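Local coordinates for sarcosine oxidase (Pyrococcus horikoshii, PDB 1Y56), which is the flavin-carrying beta subunit of an L-proline dehydrogenase and probably oxidises L-proline at its FAD, with an FMN bound as well, at residues V61-K65 with M339-A343; G86-Y92 with M241-Y247; Q53-E58 with N103-Q107. All coordinates share one frame; numbering follows the deposited sequence.

Contact 1: residues V61-K65 with M339-A343. With FAD (flavin-adenine dinucleotide), chain I.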
loop_
_atom_site.group_PDB
_atom_site.type_symbol
_atom_site.label_atom_id
_atom_site.label_comp_id
_atom_site.label_asym_id
_atom_site.label_seq_id
_atom_site.Cartn_x
_atom_site.Cartn_y
_atom_site.Cartn_z
ATOM N N VAL B 61 -11.506 11.834 -62.516
ATOM C CA VAL B 61 -10.630 12.690 -63.292
ATOM C C VAL B 61 -11.210 14.097 -63.390
ATOM O O VAL B 61 -10.470 15.085 -63.257
ATOM C CB VAL B 61 -10.347 12.092 -64.679
ATOM C CG1 VAL B 61 -9.813 13.145 -65.640
ATOM C CG2 VAL B 61 -9.377 10.916 -64.557
ATOM N N ARG B 62 -12.525 14.192 -63.594
ATOM C CA ARG B 62 -13.193 15.494 -63.657
ATOM C C ARG B 62 -13.160 16.180 -62.294
ATOM O O ARG B 62 -12.824 17.361 -62.197
ATOM C CB ARG B 62 -14.639 15.386 -64.162
ATOM C CG ARG B 62 -14.868 14.412 -65.311
ATOM C CD ARG B 62 -15.681 15.028 -66.434
ATOM N NE ARG B 62 -16.723 15.930 -65.956
ATOM C CZ ARG B 62 -18.019 15.632 -65.916
ATOM N NH1 ARG B 62 -18.450 14.444 -66.324
ATOM N NH2 ARG B 62 -18.887 16.525 -65.454
ATOM N N VAL B 63 -13.497 15.432 -61.248
ATOM C CA VAL B 63 -13.454 15.942 -59.886
ATOM C C VAL B 63 -12.051 16.460 -59.503
ATOM O O VAL B 63 -11.914 17.547 -58.944
ATOM C CB VAL B 63 -13.946 14.879 -58.887
ATOM C CG1 VAL B 63 -13.739 15.330 -57.451
ATOM C CG2 VAL B 63 -15.407 14.566 -59.132
ATOM N N MET B 64 -11.016 15.691 -59.819
ATOM C CA MET B 64 -9.653 16.102 -59.508
ATOM C C MET B 64 -9.135 17.263 -60.367
ATOM O O MET B 64 -8.384 18.119 -59.877
ATOM C CB MET B 64 -8.694 14.908 -59.538
ATOM C CG MET B 64 -8.797 14.044 -58.284
ATOM S SD MET B 64 -8.975 14.999 -56.739
ATOM C CE MET B 64 -7.407 15.886 -56.718
ATOM N N LYS B 65 -9.539 17.293 -61.639
ATOM C CA LYS B 65 -9.262 18.440 -62.490
ATOM C C LYS B 65 -9.843 19.677 -61.814
ATOM O O LYS B 65 -9.155 20.679 -61.612
ATOM C CB LYS B 65 -9.881 18.267 -63.878
ATOM C CG LYS B 65 -9.372 19.284 -64.898
ATOM C CD LYS B 65 -10.473 19.821 -65.822
ATOM C CE LYS B 65 -9.933 20.124 -67.239
ATOM N NZ LYS B 65 -8.714 20.998 -67.330
ATOM N N MET B 339 -6.569 15.272 -51.326
ATOM C CA MET B 339 -6.588 15.901 -52.639
ATOM C C MET B 339 -7.999 16.240 -53.135
ATOM O O MET B 339 -8.202 17.260 -53.790
ATOM C CB MET B 339 -5.844 15.039 -53.652
ATOM C CG MET B 339 -6.387 13.643 -53.856
ATOM S SD MET B 339 -5.343 12.715 -55.010
ATOM C CE MET B 339 -4.161 11.875 -53.943
ATOM N N MET B 340 -8.978 15.409 -52.797
ATOM C CA MET B 340 -10.346 15.627 -53.275
ATOM C C MET B 340 -11.074 16.772 -52.568
ATOM O O MET B 340 -12.008 17.360 -53.122
ATOM C CB MET B 340 -11.168 14.350 -53.121
ATOM C CG MET B 340 -10.934 13.320 -54.193
ATOM S SD MET B 340 -11.910 11.828 -53.944
ATOM C CE MET B 340 -13.578 12.457 -54.163
ATOM N N ALA B 341 -10.641 17.072 -51.346
ATOM C CA ALA B 341 -11.422 17.870 -50.408
ATOM C C ALA B 341 -12.032 19.151 -50.971
ATOM O O ALA B 341 -13.239 19.341 -50.845
ATOM C CB ALA B 341 -10.619 18.149 -49.140
ATOM N N PRO B 342 -11.218 20.032 -51.597
ATOM C CA PRO B 342 -11.747 21.274 -52.152
ATOM C C PRO B 342 -12.922 21.041 -53.085
ATOM O O PRO B 342 -13.917 21.774 -53.020
ATOM C CB PRO B 342 -10.568 21.807 -52.952
ATOM C CG PRO B 342 -9.417 21.340 -52.211
ATOM C CD PRO B 342 -9.766 19.946 -51.837
ATOM N N ALA B 343 -12.809 20.028 -53.938
ATOM C CA ALA B 343 -13.898 19.674 -54.828
ATOM C C ALA B 343 -15.100 19.069 -54.106
ATOM O O ALA B 343 -16.238 19.429 -54.419
ATOM C CB ALA B 343 -13.417 18.771 -55.940
HETATM P PA FAD I . -10.155 13.063 -40.980
HETATM O O1A FAD I . -9.895 11.832 -40.165
HETATM O O2A FAD I . -8.994 13.964 -41.307
HETATM O O5B FAD I . -11.339 13.891 -40.284
HETATM C C5B FAD I . -12.370 13.237 -39.562
HETATM C C4B FAD I . -12.494 13.960 -38.235
HETATM O O4B FAD I . -13.723 13.595 -37.617
HETATM C C3B FAD I . -11.381 13.604 -37.253
HETATM O O3B FAD I . -10.577 14.765 -36.987
HETATM C C2B FAD I . -12.109 13.115 -36.012
HETATM O O2B FAD I . -11.647 13.691 -34.801
HETATM C C1B FAD I . -13.515 13.610 -36.214
HETATM N N9A FAD I . -14.498 12.782 -35.483
HETATM C C8A FAD I . -14.588 11.439 -35.445
HETATM N N7A FAD I . -15.619 11.107 -34.631
HETATM C C5A FAD I . -16.163 12.249 -34.167
HETATM C C6A FAD I . -17.230 12.541 -33.325
HETATM N N6A FAD I . -17.971 11.544 -32.781
HETATM N N1A FAD I . -17.524 13.827 -33.055
HETATM C C2A FAD I . -16.804 14.838 -33.587
HETATM N N3A FAD I . -15.769 14.591 -34.406
HETATM C C4A FAD I . -15.445 13.304 -34.709
HETATM N N1 FAD I . -4.797 11.648 -49.101
HETATM C C2 FAD I . -4.406 12.333 -50.192
HETATM O O2 FAD I . -5.272 12.904 -50.879
HETATM N N3 FAD I . -3.114 12.422 -50.566
HETATM C C4 FAD I . -2.124 11.835 -49.866
HETATM O O4 FAD I . -0.927 11.938 -50.226
HETATM C C4X FAD I . -2.444 11.098 -48.733
HETATM N N5 FAD I . -1.508 10.472 -47.976
HETATM C C5X FAD I . -1.869 9.772 -46.869
HETATM C C6 FAD I . -0.871 9.143 -46.114
HETATM C C7 FAD I . -1.204 8.419 -44.964
HETATM C C7M FAD I . -0.115 7.745 -44.160
HETATM C C8 FAD I . -2.550 8.328 -44.578
HETATM C C8M FAD I . -2.962 7.575 -43.374
HETATM C C9 FAD I . -3.545 8.952 -45.329
HETATM C C9A FAD I . -3.221 9.681 -46.473
HETATM N N10 FAD I . -4.205 10.276 -47.181
HETATM C C10 FAD I . -3.881 11.013 -48.345
HETATM C "C1'" FAD I . -5.595 10.139 -46.760
HETATM C "C2'" FAD I . -6.112 11.431 -46.186
HETATM O "O2'" FAD I . -5.437 11.648 -44.954
HETATM C "C3'" FAD I . -7.588 11.268 -45.907
HETATM O "O3'" FAD I . -8.257 10.858 -47.107
HETATM C "C4'" FAD I . -8.166 12.583 -45.417
HETATM O "O4'" FAD I . -7.486 13.043 -44.235
HETATM C "C5'" FAD I . -9.644 12.435 -45.111
HETATM O "O5'" FAD I . -10.012 13.640 -44.456
HETATM P P FAD I . -11.306 13.640 -43.537
HETATM O O1P FAD I . -12.390 12.926 -44.300
HETATM O O2P FAD I . -11.486 15.049 -43.049
HETATM O O3P FAD I . -10.842 12.634 -42.366
#

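Contact 2: residues G86-Y92 with M241-Y247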
loop_
_atom_site.group_PDB
_atom_site.type_symbol
_atom_site.label_atom_id
_atom_site.label_comp_id
_atom_site.label_asym_id
_atom_site.label_seq_id
_atom_site.Cartn_x
_atom_site.Cartn_y
_atom_site.Cartn_z
ATOM N N GLY B 86 4.306 17.989 -60.095
ATOM C CA GLY B 86 3.951 16.790 -60.863
ATOM C C GLY B 86 3.829 15.508 -60.054
ATOM O O GLY B 86 4.146 15.479 -58.860
ATOM N N TYR B 87 3.337 14.463 -60.720
ATOM C CA TYR B 87 3.289 13.090 -60.213
ATOM C C TYR B 87 3.910 12.239 -61.285
ATOM O O TYR B 87 3.643 12.430 -62.466
ATOM C CB TYR B 87 1.856 12.618 -60.082
ATOM C CG TYR B 87 1.309 12.330 -58.701
ATOM C CD1 TYR B 87 0.944 11.036 -58.350
ATOM C CD2 TYR B 87 1.080 13.354 -57.779
ATOM C CE1 TYR B 87 0.392 10.756 -57.108
ATOM C CE2 TYR B 87 0.524 13.084 -56.519
ATOM C CZ TYR B 87 0.180 11.784 -56.198
ATOM O OH TYR B 87 -0.372 11.488 -54.974
ATOM N N LEU B 88 4.703 11.264 -60.873
ATOM C CA LEU B 88 5.474 10.454 -61.794
ATOM C C LEU B 88 5.243 8.972 -61.515
ATOM O O LEU B 88 5.738 8.439 -60.525
ATOM C CB LEU B 88 6.940 10.803 -61.608
ATOM C CG LEU B 88 7.929 10.386 -62.671
ATOM C CD1 LEU B 88 7.681 11.183 -63.950
ATOM C CD2 LEU B 88 9.318 10.639 -62.130
ATOM N N PHE B 89 4.472 8.312 -62.370
ATOM C CA PHE B 89 4.234 6.881 -62.232
ATOM C C PHE B 89 5.288 6.114 -63.017
ATOM O O PHE B 89 5.292 6.164 -64.244
ATOM C CB PHE B 89 2.857 6.526 -62.774
ATOM C CG PHE B 89 1.714 6.942 -61.886
ATOM C CD1 PHE B 89 1.146 6.039 -60.990
ATOM C CD2 PHE B 89 1.168 8.227 -61.975
ATOM C CE1 PHE B 89 0.071 6.417 -60.189
ATOM C CE2 PHE B 89 0.094 8.604 -61.174
ATOM C CZ PHE B 89 -0.453 7.707 -60.286
ATOM N N LEU B 90 6.185 5.409 -62.332
ATOM C CA LEU B 90 7.196 4.616 -63.042
ATOM C C LEU B 90 6.631 3.300 -63.570
ATOM O O LEU B 90 5.986 2.569 -62.833
ATOM C CB LEU B 90 8.396 4.312 -62.147
ATOM C CG LEU B 90 9.104 5.460 -61.438
ATOM C CD1 LEU B 90 10.086 4.900 -60.426
ATOM C CD2 LEU B 90 9.779 6.368 -62.452
ATOM N N LEU B 91 6.896 2.999 -64.838
ATOM C CA LEU B 91 6.431 1.762 -65.474
ATOM C C LEU B 91 7.602 0.854 -65.855
ATOM O O LEU B 91 8.672 1.327 -66.234
ATOM C CB LEU B 91 5.605 2.094 -66.716
ATOM C CG LEU B 91 4.189 2.681 -66.659
ATOM C CD1 LEU B 91 3.737 3.229 -65.310
ATOM C CD2 LEU B 91 4.080 3.761 -67.719
ATOM N N TYR B 92 7.386 -0.456 -65.768
ATOM C CA TYR B 92 8.471 -1.435 -65.967
ATOM C C TYR B 92 8.210 -2.522 -66.995
ATOM O O TYR B 92 9.145 -3.218 -67.373
ATOM C CB TYR B 92 8.840 -2.112 -64.652
ATOM C CG TYR B 92 9.114 -1.152 -63.540
ATOM C CD1 TYR B 92 10.414 -0.782 -63.230
ATOM C CD2 TYR B 92 8.070 -0.608 -62.792
ATOM C CE1 TYR B 92 10.675 0.102 -62.195
ATOM C CE2 TYR B 92 8.320 0.273 -61.763
ATOM C CZ TYR B 92 9.622 0.620 -61.466
ATOM O OH TYR B 92 9.875 1.495 -60.445
ATOM N N MET B 241 5.804 13.785 -56.777
ATOM C CA MET B 241 5.478 12.539 -56.111
ATOM C C MET B 241 5.876 11.414 -57.074
ATOM O O MET B 241 5.381 11.353 -58.192
ATOM C CB MET B 241 3.985 12.509 -55.845
ATOM C CG MET B 241 3.523 11.413 -54.926
ATOM S SD MET B 241 3.783 11.805 -53.188
ATOM C CE MET B 241 5.005 10.579 -52.823
ATOM N N VAL B 242 6.804 10.553 -56.679
ATOM C CA VAL B 242 7.133 9.404 -57.526
ATOM C C VAL B 242 6.426 8.140 -57.022
ATOM O O VAL B 242 6.500 7.802 -55.831
ATOM C CB VAL B 242 8.675 9.236 -57.825
ATOM C CG1 VAL B 242 9.516 10.138 -56.969
ATOM C CG2 VAL B 242 9.121 7.805 -57.709
ATOM N N ILE B 243 5.714 7.478 -57.936
ATOM C CA ILE B 243 4.988 6.252 -57.634
ATOM C C ILE B 243 5.642 5.089 -58.341
ATOM O O ILE B 243 5.993 5.188 -59.521
ATOM C CB ILE B 243 3.504 6.332 -58.086
ATOM C CG1 ILE B 243 2.844 7.632 -57.610
ATOM C CG2 ILE B 243 2.713 5.084 -57.634
ATOM C CD1 ILE B 243 2.744 7.801 -56.100
ATOM N N SER B 244 5.806 3.988 -57.613
ATOM C CA SER B 244 6.222 2.726 -58.214
ATOM C C SER B 244 5.278 1.594 -57.800
ATOM O O SER B 244 5.381 1.067 -56.687
ATOM C CB SER B 244 7.663 2.399 -57.840
ATOM O OG SER B 244 8.064 1.187 -58.439
ATOM N N PHE B 245 4.342 1.243 -58.683
ATOM C CA PHE B 245 3.443 0.128 -58.426
ATOM C C PHE B 245 4.249 -1.162 -58.292
ATOM O O PHE B 245 4.039 -1.926 -57.351
ATOM C CB PHE B 245 2.396 -0.027 -59.528
ATOM C CG PHE B 245 1.166 0.822 -59.339
ATOM C CD1 PHE B 245 0.499 1.351 -60.437
ATOM C CD2 PHE B 245 0.660 1.091 -58.068
ATOM C CE1 PHE B 245 -0.655 2.136 -60.272
ATOM C CE2 PHE B 245 -0.498 1.887 -57.896
ATOM C CZ PHE B 245 -1.150 2.401 -59.005
ATOM N N LYS B 246 5.187 -1.390 -59.207
ATOM C CA LYS B 246 5.956 -2.622 -59.178
ATOM C C LYS B 246 6.670 -2.815 -57.844
ATOM O O LYS B 246 6.641 -3.901 -57.288
ATOM C CB LYS B 246 6.930 -2.696 -60.350
ATOM C CG LYS B 246 8.048 -3.712 -60.177
ATOM C CD LYS B 246 8.911 -3.816 -61.428
ATOM C CE LYS B 246 10.260 -4.487 -61.155
ATOM N NZ LYS B 246 10.130 -5.969 -61.062
ATOM N N TYR B 247 7.301 -1.771 -57.315
ATOM C CA TYR B 247 7.987 -1.908 -56.026
ATOM C C TYR B 247 7.105 -1.550 -54.815
ATOM O O TYR B 247 7.385 -0.617 -54.076
ATOM C CB TYR B 247 9.318 -1.150 -56.014
ATOM C CG TYR B 247 10.386 -1.779 -56.891
ATOM C CD1 TYR B 247 10.936 -1.079 -57.975
ATOM C CD2 TYR B 247 10.842 -3.078 -56.644
ATOM C CE1 TYR B 247 11.913 -1.667 -58.788
ATOM C CE2 TYR B 247 11.817 -3.670 -57.446
ATOM C CZ TYR B 247 12.343 -2.964 -58.514
ATOM O OH TYR B 247 13.299 -3.556 -59.295
#

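Contact 3: residues Q53-E58 with N103-Q107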
loop_
_atom_site.group_PDB
_atom_site.type_symbol
_atom_site.label_atom_id
_atom_site.label_comp_id
_atom_site.label_asym_id
_atom_site.label_seq_id
_atom_site.Cartn_x
_atom_site.Cartn_y
_atom_site.Cartn_z
ATOM N N GLN B 53 -4.350 14.142 -60.383
ATOM C CA GLN B 53 -5.485 14.049 -61.321
ATOM C C GLN B 53 -5.432 12.763 -62.152
ATOM O O GLN B 53 -6.324 12.510 -62.960
ATOM C CB GLN B 53 -5.538 15.259 -62.263
ATOM C CG GLN B 53 -5.696 16.608 -61.589
ATOM C CD GLN B 53 -5.165 17.742 -62.442
ATOM O OE1 GLN B 53 -5.943 18.514 -63.014
ATOM N NE2 GLN B 53 -3.837 17.847 -62.545
ATOM N N GLN B 54 -4.378 11.969 -61.963
ATOM C CA GLN B 54 -4.186 10.723 -62.705
ATOM C C GLN B 54 -4.983 9.564 -62.092
ATOM O O GLN B 54 -4.456 8.727 -61.364
ATOM C CB GLN B 54 -2.702 10.386 -62.836
ATOM C CG GLN B 54 -1.917 11.399 -63.657
ATOM C CD GLN B 54 -0.454 11.027 -63.798
ATOM O OE1 GLN B 54 -0.112 10.011 -64.403
ATOM N NE2 GLN B 54 0.422 11.855 -63.234
ATOM N N PHE B 55 -6.277 9.562 -62.396
ATOM C CA PHE B 55 -7.211 8.514 -62.014
ATOM C C PHE B 55 -7.669 7.787 -63.284
ATOM O O PHE B 55 -7.228 8.131 -64.388
ATOM C CB PHE B 55 -8.373 9.122 -61.229
ATOM C CG PHE B 55 -8.006 9.496 -59.823
ATOM C CD1 PHE B 55 -7.267 10.652 -59.563
ATOM C CD2 PHE B 55 -8.379 8.685 -58.757
ATOM C CE1 PHE B 55 -6.908 11.001 -58.249
ATOM C CE2 PHE B 55 -8.037 9.016 -57.446
ATOM C CZ PHE B 55 -7.298 10.172 -57.186
ATOM N N ASN B 56 -8.540 6.790 -63.136
ATOM C CA ASN B 56 -8.780 5.836 -64.216
ATOM C C ASN B 56 -10.208 5.751 -64.675
ATOM O O ASN B 56 -10.613 4.765 -65.295
ATOM C CB ASN B 56 -8.294 4.475 -63.771
ATOM C CG ASN B 56 -6.878 4.531 -63.297
ATOM O OD1 ASN B 56 -6.045 5.202 -63.914
ATOM N ND2 ASN B 56 -6.588 3.868 -62.179
ATOM N N ASP B 57 -10.966 6.793 -64.377
ATOM C CA ASP B 57 -12.369 6.833 -64.720
ATOM C C ASP B 57 -12.781 8.285 -64.786
ATOM O O ASP B 57 -12.156 9.156 -64.183
ATOM C CB ASP B 57 -13.182 6.104 -63.666
ATOM C CG ASP B 57 -12.913 6.624 -62.277
ATOM O OD1 ASP B 57 -13.726 7.473 -61.815
ATOM O OD2 ASP B 57 -11.880 6.212 -61.672
ATOM N N GLU B 58 -13.841 8.538 -65.528
ATOM C CA GLU B 58 -14.219 9.889 -65.860
ATOM C C GLU B 58 -14.489 10.742 -64.630
ATOM O O GLU B 58 -13.904 11.801 -64.489
ATOM C CB GLU B 58 -15.412 9.857 -66.801
ATOM C CG GLU B 58 -16.220 11.116 -66.829
ATOM C CD GLU B 58 -17.266 11.071 -67.900
ATOM O OE1 GLU B 58 -17.415 9.989 -68.517
ATOM O OE2 GLU B 58 -17.916 12.115 -68.141
ATOM N N ASN B 103 -5.169 4.479 -69.386
ATOM C CA ASN B 103 -5.530 5.452 -68.338
ATOM C C ASN B 103 -5.341 6.897 -68.764
ATOM O O ASN B 103 -6.156 7.758 -68.427
ATOM C CB ASN B 103 -4.689 5.257 -67.073
ATOM C CG ASN B 103 -4.830 3.882 -66.468
ATOM O OD1 ASN B 103 -5.763 3.137 -66.774
ATOM N ND2 ASN B 103 -3.893 3.537 -65.586
ATOM N N ILE B 104 -4.235 7.152 -69.469
ATOM C CA ILE B 104 -3.851 8.490 -69.911
ATOM C C ILE B 104 -4.869 8.975 -70.919
ATOM O O ILE B 104 -5.318 10.131 -70.879
ATOM C CB ILE B 104 -2.436 8.508 -70.543
ATOM C CG1 ILE B 104 -1.355 8.209 -69.491
ATOM C CG2 ILE B 104 -2.153 9.860 -71.221
ATOM C CD1 ILE B 104 -0.011 7.696 -70.080
ATOM N N GLU B 105 -5.237 8.062 -71.811
ATOM C CA GLU B 105 -6.222 8.331 -72.832
ATOM C C GLU B 105 -7.493 8.886 -72.205
ATOM O O GLU B 105 -7.994 9.927 -72.638
ATOM C CB GLU B 105 -6.513 7.067 -73.631
ATOM C CG GLU B 105 -7.276 7.319 -74.929
ATOM C CD GLU B 105 -7.279 6.112 -75.864
ATOM O OE1 GLU B 105 -8.267 5.974 -76.632
ATOM O OE2 GLU B 105 -6.304 5.307 -75.823
ATOM N N ILE B 106 -7.989 8.215 -71.164
ATOM C CA ILE B 106 -9.211 8.668 -70.507
ATOM C C ILE B 106 -8.963 9.993 -69.761
ATOM O O ILE B 106 -9.813 10.887 -69.795
ATOM C CB ILE B 106 -9.990 7.526 -69.669
ATOM C CG1 ILE B 106 -10.188 7.880 -68.197
ATOM C CG2 ILE B 106 -9.434 6.109 -69.861
ATOM C CD1 ILE B 106 -11.502 8.602 -67.962
ATOM N N GLN B 107 -7.791 10.122 -69.132
ATOM C CA GLN B 107 -7.370 11.386 -68.494
ATOM C C GLN B 107 -7.418 12.559 -69.467
ATOM O O GLN B 107 -8.021 13.597 -69.175
ATOM C CB GLN B 107 -5.960 11.262 -67.920
ATOM C CG GLN B 107 -5.924 10.694 -66.517
ATOM C CD GLN B 107 -4.636 9.956 -66.210
ATOM O OE1 GLN B 107 -3.540 10.435 -66.490
ATOM N NE2 GLN B 107 -4.766 8.778 -65.631
HETATM O O HOH W 1 -1.827 7.700 -65.502
#

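Contact 1: residues V61-K65 with M339-A343
M64 turns its CG away from its own carbonyl carbon (chi1 -78°) and bends again at chi2 and chi3, a hooked chain whose end reaches helix 337-354. This is the packing of two helices of an FAD-dependent oxidoreductase fold with a Rossmann-type nucleotide-binding part; the two short segments cross at 82°, their axes 9.0 Å apart. Methionine suits the place because its unbranched, flexible chain can bend to lay SD and CE on M339 and M340. M64 CE lies 3.5 Å from M339 CB, and the sulfur rests on the next residue, M64 SD to M340 CG 3.6 Å, the chains meeting at about a right angle. Beside M64, V63 meets A343, about one turn beyond M339 and M340: V63 CG1 touches A343 CB at 3.8 Å, the alanine methyl being short enough to sit against the valine backbone too. No hydrogen bond joins the two segments; the carbonyl of M339 is instead bonded by S67 and W71, further along helix 58-78. On the flavin side, a chi1 of 60° sets M339 CG 3.3 Å from FAD O2, and the bend at chi3 brings M339 CE near FAD N3. The backbone adds an almost straight hydrogen bond, M339 N to FAD O2 at 2.7 Å.

Contact 2: residues G86-Y92 with M241-Y247
Y87 pairs with M241, L88 with V242 and F89 with I243, a parallel match of two neighbouring strands within the mixed beta sheet of the FAD-dependent oxidoreductase fold. The backbone ladder has four hydrogen bonds: M241 N to G86 O, L88 N to M241 O, I243 N to L88 O at 2.8 Å, and L90 N to I243 O. G86, with phi 88°, takes a backbone shape in which a side chain would collide with the preceding carbonyl.

CH-pi contacts dominate the face carrying Y87, F89, M241 and I243. M241 CB sits over the Y87 ring, 3.6 Å from its centroid, and I243 CG1 lies over the F89 ring, 4.1 Å from that centroid. The rings give flat faces on which these CH groups lie, while the tyrosine's hydroxyl is held by G50. The other face is plainly aliphatic: L90 CD1 meets V242 CG2 at 4.1 Å.

At the end of the strands Y92 meets K246, Y247 and S244. K246 lays its CD over one face of the ring, and Y247 turns its edge to Y92 in an offset edge-to-face pair, planes at 82°. Serine's short hydroxyl serves two partners: S244 OG accepts from Y247 N in an ST motif and shares a hydrogen bond with Y92 OH at 2.7 Å.

Contact 3: residues Q53-E58 with N103-Q107
Q107 reaches from helix 94-109 to the loop before helix 58-78, and its side chain can be followed atom by atom. From CB the chain runs on extended beyond CG (chi2 152°), so the amide is carried right up to the loop backbone. CG passes the carbonyl oxygens of the loop, Q107 CG lying 3.6 Å from F55 O. CD then packs on the backbone of the next residue back, 3.6 Å from Q54 CA. At the tip the two amide atoms part. OE1 comes against the aliphatic part of Q54, with Q107 OE1 3.4 Å from Q54 CG, and takes its hydrogen bond from T114. NE2 donates to the loop backbone, Q107 NE2 to F55 O at 2.8 Å with an N-H...O angle of 157°, and the donor is tilted 28° from the carbonyl plane. It also gives a hydrogen bond to a water, which in turn donates to Q54 OE1; that oxygen is bonded to S138 as well. Glutamine fits here because it is long enough to reach and two-sided: NE2 serves the F55 carbonyl while OE1 takes the T114 hydroxyl.

The preceding residue, I106, supplies only carbon: its CD1 lies 3.4 Å from E58 N, a methyl against the start of helix 58-78. Q54 is the centre of an inverse gamma turn, closed by a weak F55 N to Q53 O bond. D57 caps a backbone N early in the helix, and its OD2 is hydrogen-bonded by N60 ND2. A glutamine amide thus holds the loop's F55 carbonyl, and an aspartate N-cap opens helix 58-78 of the FAD-dependent oxidoreductase fold.

The three contacts are linked by packing next to the flavin. Contact 1 meets the FAD directly through M339, and contact 2 comes close to it, the side chain of Y87 being about 5 Å from the cofactor; M339 CE and Y87 OH touch at 3.9 Å, joining the two. Contact 3 touches both: F55, about 7 Å from the FAD, packs its CE1 3.6 Å from M64 CG, and Q54 OE1 comes within 3.3 Å of F89 CD2. Its residues 53-58 lead straight into the helix of contact 1, while its helix 94-109 follows strand 87-91 of contact 2. The FMN is more remote, about 10 Å from the side chain of M241 and about 14 Å from that of M339.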